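Local coordinates for acyl-[acyl-carrier-protein]--UDP-N-acetylglucosamine O-acyltransferase (Acinetobacter baumannii, PDB 4E6U) that catalyses transfer of a 3-hydroxyacyl chain from acyl carrier protein to UDP-N-acetylglucosamine, the first step of lipid A synthesis, at residues T111-G114 with S115-L119; L86-G89 with N90-I94. All blocks are in the same frame, centred on the assembly; numbering follows the deposited sequence. Where two conformers were deposited one is given.

Overall arrangement
Contacts 1 and 2 show how a left-handed parallel beta-helix repeats one corner from coil to coil. Contact 2 (86-89 with 90-94) comes first along the chain, contact 1 (111-114 with 115-119) one coil later, and their centres lie about 5 Å apart. Each turns a strand of one sheet into a strand of another: 85-88 and 110-113 are parallel neighbours on one face, 93-94 and 118-119 on the next. Probable backbone hydrogen bonds join both pairs, Glu87 N to Thr111 O and Leu119 N to Leu93 O, each at 2.8 Å. The two corners thus stack coil on coil, building part of the central prism of one subunit in the trimer.

Contact 1: T111-G114 with S115-L119; sequences TKIG and SHNLL
Asn117 folds back over the peptide that joins Gly114 to Ser115. Its ND2 stands 3.5 Å from Gly114 C and almost squarely above the plane of that peptide, so the amide meets the face of the carbonyl and the contact is one of packing. A chi1 of -63° brings this about, turning CG away from the asparagine's own carbonyl carbon and in toward the start of the corner. Beneath the amide, two buried aliphatic side chains close the inner side of the bend: in the Ile113 conformer described here, CD1 lies 4.3 Å from Leu119 CD1. Ile113 was modelled in two conformers, and its chi1 of 108° is far from a staggered value, so the detail of this apolar touch is doubtful.

Hydrogen bonds to adjoining coils fix the polar groups. Asn117 uses both ends of its amide on the following coil, with OD1 accepting from Asn135 N and ND2 giving to Gly132 O, which should hold the group against rotation about chi2. Ser115 looks back to the preceding coil, where its OG accepts from Asn90 N. Between them His116 adopts a left-handed backbone conformation, which swings the chain round from strand 110-113 to strand 118-119. A tight corner with an inward asparagine bonded to the backbone of the coil that follows, above an aliphatic core, recurs in this left-handed parallel beta-helix, the fold of hexapeptide-repeat acyltransferases.

Contact 2: L86-G89 with N90-I94; sequences LEIG and NNNLI
Asn92 ND2 makes one hydrogen bond, to Gly114 O of the following coil, and is packed within the bend against two groups of 86-89. It rests 3.5 Å from Gly89 C, over the face of the peptide, and touches the methyl CG2 of Ile88. The other end of the amide is engaged as well: OD1 accepts from Asn117 N. Both polar ends of this buried side chain are therefore satisfied, and its flip state is fixed by one donor bond and one acceptor bond.

Ile88 divides its branches between two neighbours. With CG2 anti to the backbone N and CG1 beside it (chi1 -69°), the methyl CG2 abuts Asn92 ND2 at a slant, 3.5 Å away, whereas the longer branch reaches inward until CD1 meets Ile94 CD1 tip to tip at 4.0 Å. On the outer side of the corner, Asn90 curls close to the peptide it follows, its OD1 lying 3.5 Å from Gly89 C and accepting a hydrogen bond from Gln60 N.

The preceding coil repeats the pattern, as Asn62 gives its ND2 to Gly89 O and receives Asn92 N on its OD1. Ile88 also packs on Val70 and Ile94 on Leu100, so the aliphatic side chains of this corner between strands 85-88 and 93-94 reach across the apolar interior to the third sheet, at strands 69-70 and 99-101.

Contact 1: T111-G114 with S115-L119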
loop_
_atom_site.group_PDB
_atom_site.type_symbol
_atom_site.label_atom_id
_atom_site.label_comp_id
_atom_site.label_asym_id
_atom_site.label_seq_id
_atom_site.Cartn_x
_atom_site.Cartn_y
_atom_site.Cartn_z
ATOM N N THR A 111 8.489 -9.726 18.719
ATOM C CA THR A 111 8.491 -9.870 17.279
ATOM C C THR A 111 9.913 -10.166 16.882
ATOM O O THR A 111 10.831 -9.514 17.400
ATOM C CB THR A 111 8.059 -8.557 16.638
ATOM O OG1 THR A 111 6.784 -8.173 17.171
ATOM C CG2 THR A 111 7.986 -8.677 15.122
ATOM N N LYS A 112 10.119 -11.148 16.000
ATOM C CA LYS A 112 11.470 -11.600 15.665
ATOM C C LYS A 112 11.630 -11.781 14.179
ATOM O O LYS A 112 10.793 -12.425 13.541
ATOM C CB LYS A 112 11.813 -12.900 16.407
ATOM C CG LYS A 112 13.219 -13.399 16.154
ATOM C CD LYS A 112 13.593 -14.474 17.161
ATOM C CE LYS A 112 15.036 -14.926 16.974
ATOM N NZ LYS A 112 16.033 -13.879 17.382
ATOM N N ILE A 113 12.668 -11.176 13.615
ATOM C CA ILE A 113 13.057 -11.399 12.229
ATOM C C ILE A 113 14.488 -11.937 12.235
ATOM O O ILE A 113 15.318 -11.470 13.034
ATOM C CB ILE A 113 12.869 -10.102 11.326
ATOM C CG1 ILE A 113 14.171 -9.435 10.910
ATOM C CG2 ILE A 113 11.765 -9.167 11.872
ATOM C CD1 ILE A 113 14.000 -8.447 9.743
ATOM N N GLY A 114 14.768 -12.878 11.343
ATOM C CA GLY A 114 16.082 -13.485 11.265
ATOM C C GLY A 114 17.076 -12.683 10.462
ATOM O O GLY A 114 17.232 -11.467 10.690
ATOM N N SER A 115 17.746 -13.357 9.535
ATOM C CA SER A 115 18.883 -12.800 8.811
ATOM C C SER A 115 18.746 -12.925 7.303
ATOM O O SER A 115 18.036 -13.813 6.811
ATOM C CB SER A 115 20.182 -13.496 9.256
ATOM O OG SER A 115 20.398 -13.301 10.642
ATOM N N HIS A 116 19.423 -12.045 6.566
ATOM C CA HIS A 116 19.478 -12.104 5.112
ATOM C C HIS A 116 18.118 -11.912 4.443
ATOM O O HIS A 116 17.882 -12.418 3.348
ATOM C CB HIS A 116 20.147 -13.412 4.633
ATOM C CG HIS A 116 21.562 -13.553 5.093
ATOM N ND1 HIS A 116 22.607 -12.898 4.478
ATOM C CD2 HIS A 116 22.102 -14.263 6.108
ATOM C CE1 HIS A 116 23.735 -13.200 5.099
ATOM N NE2 HIS A 116 23.455 -14.020 6.095
ATOM N N ASN A 117 17.244 -11.158 5.107
ATOM C CA ASN A 117 15.934 -10.840 4.536
ATOM C C ASN A 117 15.983 -9.544 3.754
ATOM O O ASN A 117 16.762 -8.651 4.088
ATOM C CB ASN A 117 14.921 -10.744 5.661
ATOM C CG ASN A 117 14.749 -12.061 6.388
ATOM O OD1 ASN A 117 14.242 -13.026 5.804
ATOM N ND2 ASN A 117 15.123 -12.118 7.649
ATOM N N LEU A 118 15.124 -9.446 2.752
ATOM C CA LEU A 118 14.895 -8.190 2.028
ATOM C C LEU A 118 13.451 -7.795 2.251
ATOM O O LEU A 118 12.527 -8.523 1.842
ATOM C CB LEU A 118 15.181 -8.369 0.544
ATOM C CG LEU A 118 14.723 -7.234 -0.379
ATOM C CD1 LEU A 118 15.318 -5.866 0.029
ATOM C CD2 LEU A 118 15.047 -7.521 -1.848
ATOM N N LEU A 119 13.259 -6.674 2.944
ATOM C CA LEU A 119 11.941 -6.080 3.165
ATOM C C LEU A 119 11.868 -4.868 2.263
ATOM O O LEU A 119 12.480 -3.839 2.557
ATOM C CB LEU A 119 11.727 -5.712 4.638
ATOM C CG LEU A 119 11.393 -6.849 5.614
ATOM C CD1 LEU A 119 12.573 -7.799 5.758
ATOM C CD2 LEU A 119 11.004 -6.301 6.974
#

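Contact 2: L86-G89 with N90-I94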
loop_
_atom_site.group_PDB
_atom_site.type_symbol
_atom_site.label_atom_id
_atom_site.label_comp_id
_atom_site.label_asym_id
_atom_site.label_seq_id
_atom_site.Cartn_x
_atom_site.Cartn_y
_atom_site.Cartn_z
ATOM N N LEU A 86 11.291 -6.124 19.931
ATOM C CA LEU A 86 11.574 -6.527 18.566
ATOM C C LEU A 86 13.019 -6.992 18.488
ATOM O O LEU A 86 13.907 -6.326 19.021
ATOM C CB LEU A 86 11.346 -5.367 17.568
ATOM C CG LEU A 86 11.859 -5.559 16.127
ATOM C CD1 LEU A 86 11.095 -6.672 15.429
ATOM C CD2 LEU A 86 11.699 -4.260 15.340
ATOM N N GLU A 87 13.244 -8.109 17.807
ATOM C CA GLU A 87 14.589 -8.561 17.476
ATOM C C GLU A 87 14.762 -8.687 15.974
ATOM O O GLU A 87 13.883 -9.221 15.286
ATOM C CB GLU A 87 14.864 -9.917 18.156
ATOM C CG GLU A 87 15.104 -9.802 19.646
ATOM C CD GLU A 87 15.216 -11.138 20.354
ATOM O OE1 GLU A 87 15.064 -12.199 19.703
ATOM O OE2 GLU A 87 15.428 -11.097 21.584
ATOM N N ILE A 88 15.888 -8.199 15.470
ATOM C CA ILE A 88 16.262 -8.302 14.078
ATOM C C ILE A 88 17.652 -8.935 14.048
ATOM O O ILE A 88 18.523 -8.510 14.817
ATOM C CB ILE A 88 16.297 -6.889 13.442
ATOM C CG1 ILE A 88 14.878 -6.326 13.330
ATOM C CG2 ILE A 88 16.977 -6.901 12.085
ATOM C CD1 ILE A 88 14.843 -4.817 13.062
ATOM N N GLY A 89 17.849 -9.917 13.175
ATOM C CA GLY A 89 19.151 -10.607 13.062
ATOM C C GLY A 89 20.156 -9.822 12.248
ATOM O O GLY A 89 20.335 -8.607 12.458
ATOM N N ASN A 90 20.836 -10.507 11.337
ATOM C CA ASN A 90 21.971 -9.937 10.632
ATOM C C ASN A 90 21.716 -9.826 9.148
ATOM O O ASN A 90 20.962 -10.612 8.582
ATOM C CB ASN A 90 23.191 -10.844 10.822
ATOM C CG ASN A 90 23.436 -11.179 12.258
ATOM O OD1 ASN A 90 23.467 -10.318 13.122
ATOM N ND2 ASN A 90 23.626 -12.476 12.527
ATOM N N ASN A 91 22.365 -8.863 8.499
ATOM C CA ASN A 91 22.404 -8.805 7.048
ATOM C C ASN A 91 21.042 -8.645 6.376
ATOM O O ASN A 91 20.817 -9.135 5.272
ATOM C CB ASN A 91 23.157 -10.016 6.454
ATOM C CG ASN A 91 24.622 -10.053 6.850
ATOM O OD1 ASN A 91 24.975 -10.560 7.912
ATOM N ND2 ASN A 91 25.468 -9.532 6.002
ATOM N N ASN A 92 20.152 -7.928 7.053
ATOM C CA ASN A 92 18.844 -7.615 6.488
ATOM C C ASN A 92 18.866 -6.288 5.784
ATOM O O ASN A 92 19.662 -5.411 6.126
ATOM C CB ASN A 92 17.794 -7.573 7.583
ATOM C CG ASN A 92 17.641 -8.920 8.272
ATOM O OD1 ASN A 92 17.121 -9.882 7.679
ATOM N ND2 ASN A 92 18.074 -9.009 9.518
ATOM N N LEU A 93 17.978 -6.157 4.816
ATOM C CA LEU A 93 17.750 -4.904 4.097
ATOM C C LEU A 93 16.324 -4.492 4.388
ATOM O O LEU A 93 15.391 -5.228 4.057
ATOM C CB LEU A 93 17.924 -5.112 2.603
ATOM C CG LEU A 93 19.346 -5.451 2.143
ATOM C CD1 LEU A 93 19.356 -5.911 0.696
ATOM C CD2 LEU A 93 20.309 -4.281 2.332
ATOM N N ILE A 94 16.160 -3.345 5.038
ATOM C CA ILE A 94 14.845 -2.816 5.395
ATOM C C ILE A 94 14.678 -1.494 4.658
ATOM O O ILE A 94 15.334 -0.498 4.983
ATOM C CB ILE A 94 14.716 -2.668 6.926
ATOM C CG1 ILE A 94 14.843 -4.051 7.602
ATOM C CG2 ILE A 94 13.388 -2.002 7.296
ATOM C CD1 ILE A 94 15.013 -4.027 9.108
#